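Local structure of penicillin-binding protein activator LpoB (Salmonella enterica subsp. enterica serovar Typhimurium, 4Q6V) at residues G23-V28 with V94-V99; V99-A104 with Q116-Q121. The protein probably regulates peptidoglycan synthesis, acting as the outer-membrane lipoprotein activator that penicillin-binding protein 1B requires in order to function. All blocks are in the same frame, centred on the assembly; numbering follows the deposited sequence.

Contact 1 of 2, residues G23-V28 with V94-V99; sequences GSVLLV and VGAQYV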
loop_
_atom_site.group_PDB
_atom_site.type_symbol
_atom_site.label_atom_id
_atom_site.label_comp_id
_atom_site.label_asym_id
_atom_site.label_seq_id
_atom_site.Cartn_x
_atom_site.Cartn_y
_atom_site.Cartn_z
ATOM N N GLY A 23 8.714 7.278 10.242
ATOM C CA GLY A 23 10.064 6.813 10.272
ATOM C C GLY A 23 10.134 5.311 10.491
ATOM O O GLY A 23 11.224 4.758 10.650
ATOM N N SER A 24 8.978 4.651 10.545
ATOM C CA SER A 24 8.924 3.198 10.780
ATOM C C SER A 24 8.967 2.458 9.444
ATOM O O SER A 24 9.001 3.076 8.370
ATOM C CB SER A 24 7.696 2.833 11.615
ATOM O OG SER A 24 6.576 3.425 11.033
ATOM N N VAL A 25 9.061 1.138 9.517
ATOM C CA VAL A 25 9.237 0.338 8.327
ATOM C C VAL A 25 7.826 -0.021 7.850
ATOM O O VAL A 25 6.978 -0.585 8.586
ATOM C CB VAL A 25 10.070 -0.899 8.614
ATOM C CG1 VAL A 25 10.283 -1.712 7.335
ATOM C CG2 VAL A 25 11.413 -0.525 9.268
ATOM N N LEU A 26 7.571 0.299 6.595
ATOM C CA LEU A 26 6.217 0.164 6.020
ATOM C C LEU A 26 6.319 -0.700 4.784
ATOM O O LEU A 26 7.097 -0.417 3.902
ATOM C CB LEU A 26 5.613 1.531 5.775
ATOM C CG LEU A 26 4.343 1.532 4.914
ATOM C CD1 LEU A 26 3.119 1.026 5.676
ATOM C CD2 LEU A 26 4.125 2.949 4.422
ATOM N N LEU A 27 5.531 -1.766 4.723
ATOM C CA LEU A 27 5.311 -2.515 3.525
ATOM C C LEU A 27 4.144 -1.996 2.685
ATOM O O LEU A 27 2.995 -2.052 3.085
ATOM C CB LEU A 27 5.108 -3.998 3.880
ATOM C CG LEU A 27 4.815 -4.955 2.734
ATOM C CD1 LEU A 27 5.755 -4.724 1.580
ATOM C CD2 LEU A 27 4.804 -6.420 3.162
ATOM N N VAL A 28 4.456 -1.506 1.499
ATOM C CA VAL A 28 3.445 -0.889 0.622
ATOM C C VAL A 28 2.976 -1.900 -0.423
ATOM O O VAL A 28 3.701 -2.228 -1.370
ATOM C CB VAL A 28 4.022 0.346 -0.130
ATOM C CG1 VAL A 28 2.996 0.925 -1.102
ATOM C CG2 VAL A 28 4.451 1.375 0.862
ATOM N N VAL A 94 10.386 -9.480 6.762
ATOM C CA VAL A 94 11.136 -8.290 6.327
ATOM C C VAL A 94 11.277 -7.203 7.383
ATOM O O VAL A 94 11.918 -6.166 7.140
ATOM C CB VAL A 94 10.520 -7.660 5.055
ATOM C CG1 VAL A 94 10.592 -8.674 3.921
ATOM C CG2 VAL A 94 9.070 -7.165 5.263
ATOM N N GLY A 95 10.630 -7.412 8.525
ATOM C CA GLY A 95 10.698 -6.475 9.623
ATOM C C GLY A 95 9.778 -5.251 9.554
ATOM O O GLY A 95 10.057 -4.186 10.113
ATOM N N ALA A 96 8.631 -5.390 8.892
ATOM C CA ALA A 96 7.727 -4.241 8.701
ATOM C C ALA A 96 6.794 -4.131 9.888
ATOM O O ALA A 96 6.312 -5.167 10.394
ATOM C CB ALA A 96 6.953 -4.431 7.419
ATOM N N GLN A 97 6.570 -2.915 10.359
ATOM C CA GLN A 97 5.609 -2.645 11.439
ATOM C C GLN A 97 4.179 -2.485 10.906
ATOM O O GLN A 97 3.201 -2.819 11.601
ATOM C CB GLN A 97 6.061 -1.396 12.195
ATOM C CG GLN A 97 5.216 -1.056 13.432
ATOM C CD GLN A 97 5.735 0.176 14.186
ATOM O OE1 GLN A 97 6.811 0.721 13.880
ATOM N NE2 GLN A 97 4.989 0.603 15.188
ATOM N N TYR A 98 4.044 -1.983 9.680
ATOM C CA TYR A 98 2.786 -1.762 9.034
ATOM C C TYR A 98 2.711 -2.364 7.649
ATOM O O TYR A 98 3.722 -2.514 6.950
ATOM C CB TYR A 98 2.501 -0.258 8.925
ATOM C CG TYR A 98 2.590 0.549 10.199
ATOM C CD1 TYR A 98 1.539 0.575 11.113
ATOM C CD2 TYR A 98 3.708 1.296 10.482
ATOM C CE1 TYR A 98 1.619 1.331 12.273
ATOM C CE2 TYR A 98 3.805 2.039 11.635
ATOM C CZ TYR A 98 2.763 2.067 12.524
ATOM O OH TYR A 98 2.892 2.824 13.670
ATOM N N VAL A 99 1.480 -2.724 7.262
ATOM C CA VAL A 99 1.180 -3.023 5.873
ATOM C C VAL A 99 0.133 -2.074 5.337
ATOM O O VAL A 99 -0.932 -1.853 5.973
ATOM C CB VAL A 99 0.726 -4.493 5.683
ATOM C CG1 VAL A 99 0.146 -4.698 4.320
ATOM C CG2 VAL A 99 1.874 -5.442 5.875
HETATM O O HOH W 1 9.103 -0.164 12.152
#
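Leu26 and Leu27 turn to opposite faces of the sheet, and each finds apolar company in 94-99. On one face Leu26 crosses Tyr98 at about a right angle, its CD1 branch pressing on Tyr98 CB at 3.5 Å, while Leu52 of helix 41-54 adds cover. On the other, Leu27 lies alongside Val99 and points the same way; its CB is 4.0 Å from Ala96 CB, and Ile90 and Ala91 of helix 84-94 close over this group. Nearer the start of the strand, the CB and CG1 of Val25 rest against the carbonyl oxygen of Gly95, whose positive phi marks the exit from that helix.

The parallel backbones are tied by Leu27 N to Tyr98 O, 3.0 Å and nearly straight at 165°. Val25 O is shared: Gln97 N reaches it at 3.0 Å but bent to 144°, and Tyr98 N adds a weak bond at 3.4 Å.

Toward the polar edge, Ser24 OG comes up in the plane of the Tyr98 ring, 3.2 Å from CE2, with its hydrogen-bonding partner in Thr21 O; the phenol OH of Tyr98 bonds to Gly19 O and Thr21 N. With CG anti to the backbone N (chi1 -175°) and the chain extended, Gln97 places its CG over one face of the tyrosine ring, toward the rim, and takes its amide out to a water. That water donates to Gln97 OE1 and accepts from Val25 N at 2.9 Å. Apolar packing on both faces thus shields the backbone bonds, and where regular parallel pairing gives out, two N-H donors and a water satisfy Val25.

Contact 2 of 2, residues V99-A104 with Q116-Q121; sequences VLYSSA and QLMLVQ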
loop_
_atom_site.group_PDB
_atom_site.type_symbol
_atom_site.label_atom_id
_atom_site.label_comp_id
_atom_site.label_asym_id
_atom_site.label_seq_id
_atom_site.Cartn_x
_atom_site.Cartn_y
_atom_site.Cartn_z
ATOM N N VAL A 99 1.480 -2.724 7.262
ATOM C CA VAL A 99 1.180 -3.023 5.873
ATOM C C VAL A 99 0.133 -2.074 5.337
ATOM O O VAL A 99 -0.932 -1.853 5.973
ATOM C CB VAL A 99 0.726 -4.493 5.683
ATOM C CG1 VAL A 99 0.146 -4.698 4.320
ATOM C CG2 VAL A 99 1.874 -5.442 5.875
ATOM N N LEU A 100 0.401 -1.519 4.162
ATOM C CA LEU A 100 -0.571 -0.647 3.502
ATOM C C LEU A 100 -1.222 -1.313 2.298
ATOM O O LEU A 100 -0.520 -1.661 1.322
ATOM C CB LEU A 100 0.057 0.706 3.152
ATOM C CG LEU A 100 -0.878 1.726 2.496
ATOM C CD1 LEU A 100 -1.999 2.125 3.403
ATOM C CD2 LEU A 100 -0.056 2.959 2.158
ATOM N N TYR A 101 -2.534 -1.509 2.394
ATOM C CA TYR A 101 -3.289 -1.943 1.245
ATOM C C TYR A 101 -3.937 -0.771 0.534
ATOM O O TYR A 101 -4.395 0.141 1.208
ATOM C CB TYR A 101 -4.327 -2.966 1.651
ATOM C CG TYR A 101 -3.828 -4.131 2.479
ATOM C CD1 TYR A 101 -3.326 -5.281 1.879
ATOM C CD2 TYR A 101 -3.955 -4.105 3.871
ATOM C CE1 TYR A 101 -2.908 -6.371 2.630
ATOM C CE2 TYR A 101 -3.562 -5.202 4.639
ATOM C CZ TYR A 101 -3.051 -6.316 4.011
ATOM O OH TYR A 101 -2.618 -7.380 4.781
ATOM N N SER A 102 -4.001 -0.820 -0.791
ATOM C CA SER A 102 -4.748 0.138 -1.596
ATOM C C SER A 102 -5.321 -0.476 -2.883
ATOM O O SER A 102 -4.791 -1.469 -3.435
ATOM C CB SER A 102 -3.860 1.372 -1.865
ATOM O OG SER A 102 -2.744 1.013 -2.608
ATOM N N SER A 103 -6.419 0.103 -3.358
ATOM C CA SER A 103 -7.055 -0.380 -4.574
ATOM C C SER A 103 -7.883 0.700 -5.191
ATOM O O SER A 103 -8.366 1.543 -4.454
ATOM C CB SER A 103 -7.964 -1.587 -4.297
ATOM O OG SER A 103 -9.128 -1.139 -3.630
ATOM N N ALA A 104 -8.009 0.653 -6.524
ATOM C CA ALA A 104 -8.849 1.549 -7.306
ATOM C C ALA A 104 -10.030 0.750 -7.851
ATOM O O ALA A 104 -9.841 -0.340 -8.375
ATOM C CB ALA A 104 -8.074 2.215 -8.430
ATOM N N GLN A 116 -5.998 1.130 3.303
ATOM C CA GLN A 116 -6.080 0.678 4.674
ATOM C C GLN A 116 -4.704 0.332 5.258
ATOM O O GLN A 116 -3.866 -0.285 4.588
ATOM C CB GLN A 116 -6.990 -0.517 4.732
ATOM C CG GLN A 116 -8.136 -0.450 3.729
ATOM C CD GLN A 116 -8.614 -1.828 3.473
ATOM O OE1 GLN A 116 -9.220 -2.425 4.382
ATOM N NE2 GLN A 116 -8.335 -2.342 2.270
ATOM N N LEU A 117 -4.478 0.738 6.500
ATOM C CA LEU A 117 -3.198 0.494 7.169
ATOM C C LEU A 117 -3.310 -0.527 8.277
ATOM O O LEU A 117 -3.997 -0.283 9.311
ATOM C CB LEU A 117 -2.636 1.804 7.709
ATOM C CG LEU A 117 -1.239 1.719 8.302
ATOM C CD1 LEU A 117 -0.215 1.553 7.199
ATOM C CD2 LEU A 117 -0.996 2.959 9.132
HETATM N N MSE A 118 -2.588 -1.636 8.117
HETATM C CA MSE A 118 -2.651 -2.754 9.052
HETATM C C MSE A 118 -1.446 -2.754 9.947
HETATM O O MSE A 118 -0.295 -2.761 9.506
HETATM C CB MSE A 118 -2.813 -4.074 8.276
HETATM C CG MSE A 118 -2.729 -5.250 9.198
HETATM SE SE MSE A 118 -3.255 -6.905 8.312
HETATM C CE MSE A 118 -1.489 -7.284 7.540
ATOM N N LEU A 119 -1.668 -2.759 11.252
ATOM C CA LEU A 119 -0.603 -3.062 12.240
ATOM C C LEU A 119 -0.201 -4.527 12.204
ATOM O O LEU A 119 -1.041 -5.402 12.443
ATOM C CB LEU A 119 -1.062 -2.684 13.643
ATOM C CG LEU A 119 -0.002 -2.651 14.761
ATOM C CD1 LEU A 119 0.943 -1.456 14.571
ATOM C CD2 LEU A 119 -0.687 -2.586 16.133
ATOM N N VAL A 120 1.070 -4.794 11.874
ATOM C CA VAL A 120 1.531 -6.157 11.664
ATOM C C VAL A 120 1.422 -7.004 12.928
ATOM O O VAL A 120 0.856 -8.095 12.932
ATOM C CB VAL A 120 2.987 -6.205 11.088
ATOM C CG1 VAL A 120 3.554 -7.605 11.110
ATOM C CG2 VAL A 120 2.990 -5.655 9.670
ATOM N N GLN A 121 1.933 -6.449 14.014
ATOM C CA GLN A 121 1.901 -7.107 15.311
ATOM C C GLN A 121 0.604 -7.850 15.606
ATOM O O GLN A 121 0.623 -8.993 16.055
ATOM C CB GLN A 121 2.225 -6.085 16.405
ATOM C CG GLN A 121 2.123 -6.639 17.817
ATOM C CD GLN A 121 3.365 -7.368 18.222
ATOM O OE1 GLN A 121 4.045 -6.935 19.155
ATOM N NE2 GLN A 121 3.669 -8.459 17.517
#
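Val99 and Met118 face each other as an antiparallel hydrogen-bonded pair, and both peptide groups are satisfied by the partner: Val99 N gives to Met118 O at 2.9 Å, and Met118 N gives to Val99 O at 2.7 Å with an essentially straight N-H (179°). Tyr101 and Gln116 repeat the exchange, Tyr101 N to Gln116 O at 2.8 Å and Gln116 N to Tyr101 O, also at 2.8 Å. Between these two pairs sits the non-hydrogen-bonded pair Leu100 and Leu117, where Leu100 turns its backbone polar groups to strand 25-35. Its CB touches Leu117 CD1 at 4.1 Å on the face turned to helix 41-54.

The opposite face carries Val99, Tyr101, Gln116 and Met118, the last built as selenomethionine. Val99 CG1 lies over one face of the Tyr101 ring, toward its rim. With chi1 (174°) and chi2 both near anti, the selenomethionine chain puts SE at the edge of that ring, 5.3 Å from the centroid, in a Met-aromatic contact. The phenol OH of Tyr101 is buried here and has no polar partner in the model. Beyond the strand end, Val120 CG2 packs on Val99 CG2 at 4.0 Å. Alternating hydrogen-bonded and non-hydrogen-bonded pairs mark antiparallel pairing, the strands running at 155°; since 112-119 follows 98-106 directly, the two form a beta hairpin.

The two contacts lie side by side in one mixed sheet, their centres about 10 Å apart, and strand 98-106 is common to both. Contact 1 pairs it in parallel with strand 25-35 after a long excursion of the chain, much of it helical; contact 2 then pairs it antiparallel with the strand that follows directly. Val99 belongs to both, and further bonds stitch them together: Leu27 O probably accepts from Leu100 N, and Gln97 O from Val120 N. Strand 98-106 is thus the central strand of the five, where the sheet changes from parallel to antiparallel, joining the parallel strands to the antiparallel hairpin within one sheet of this C-terminal domain of LpoB.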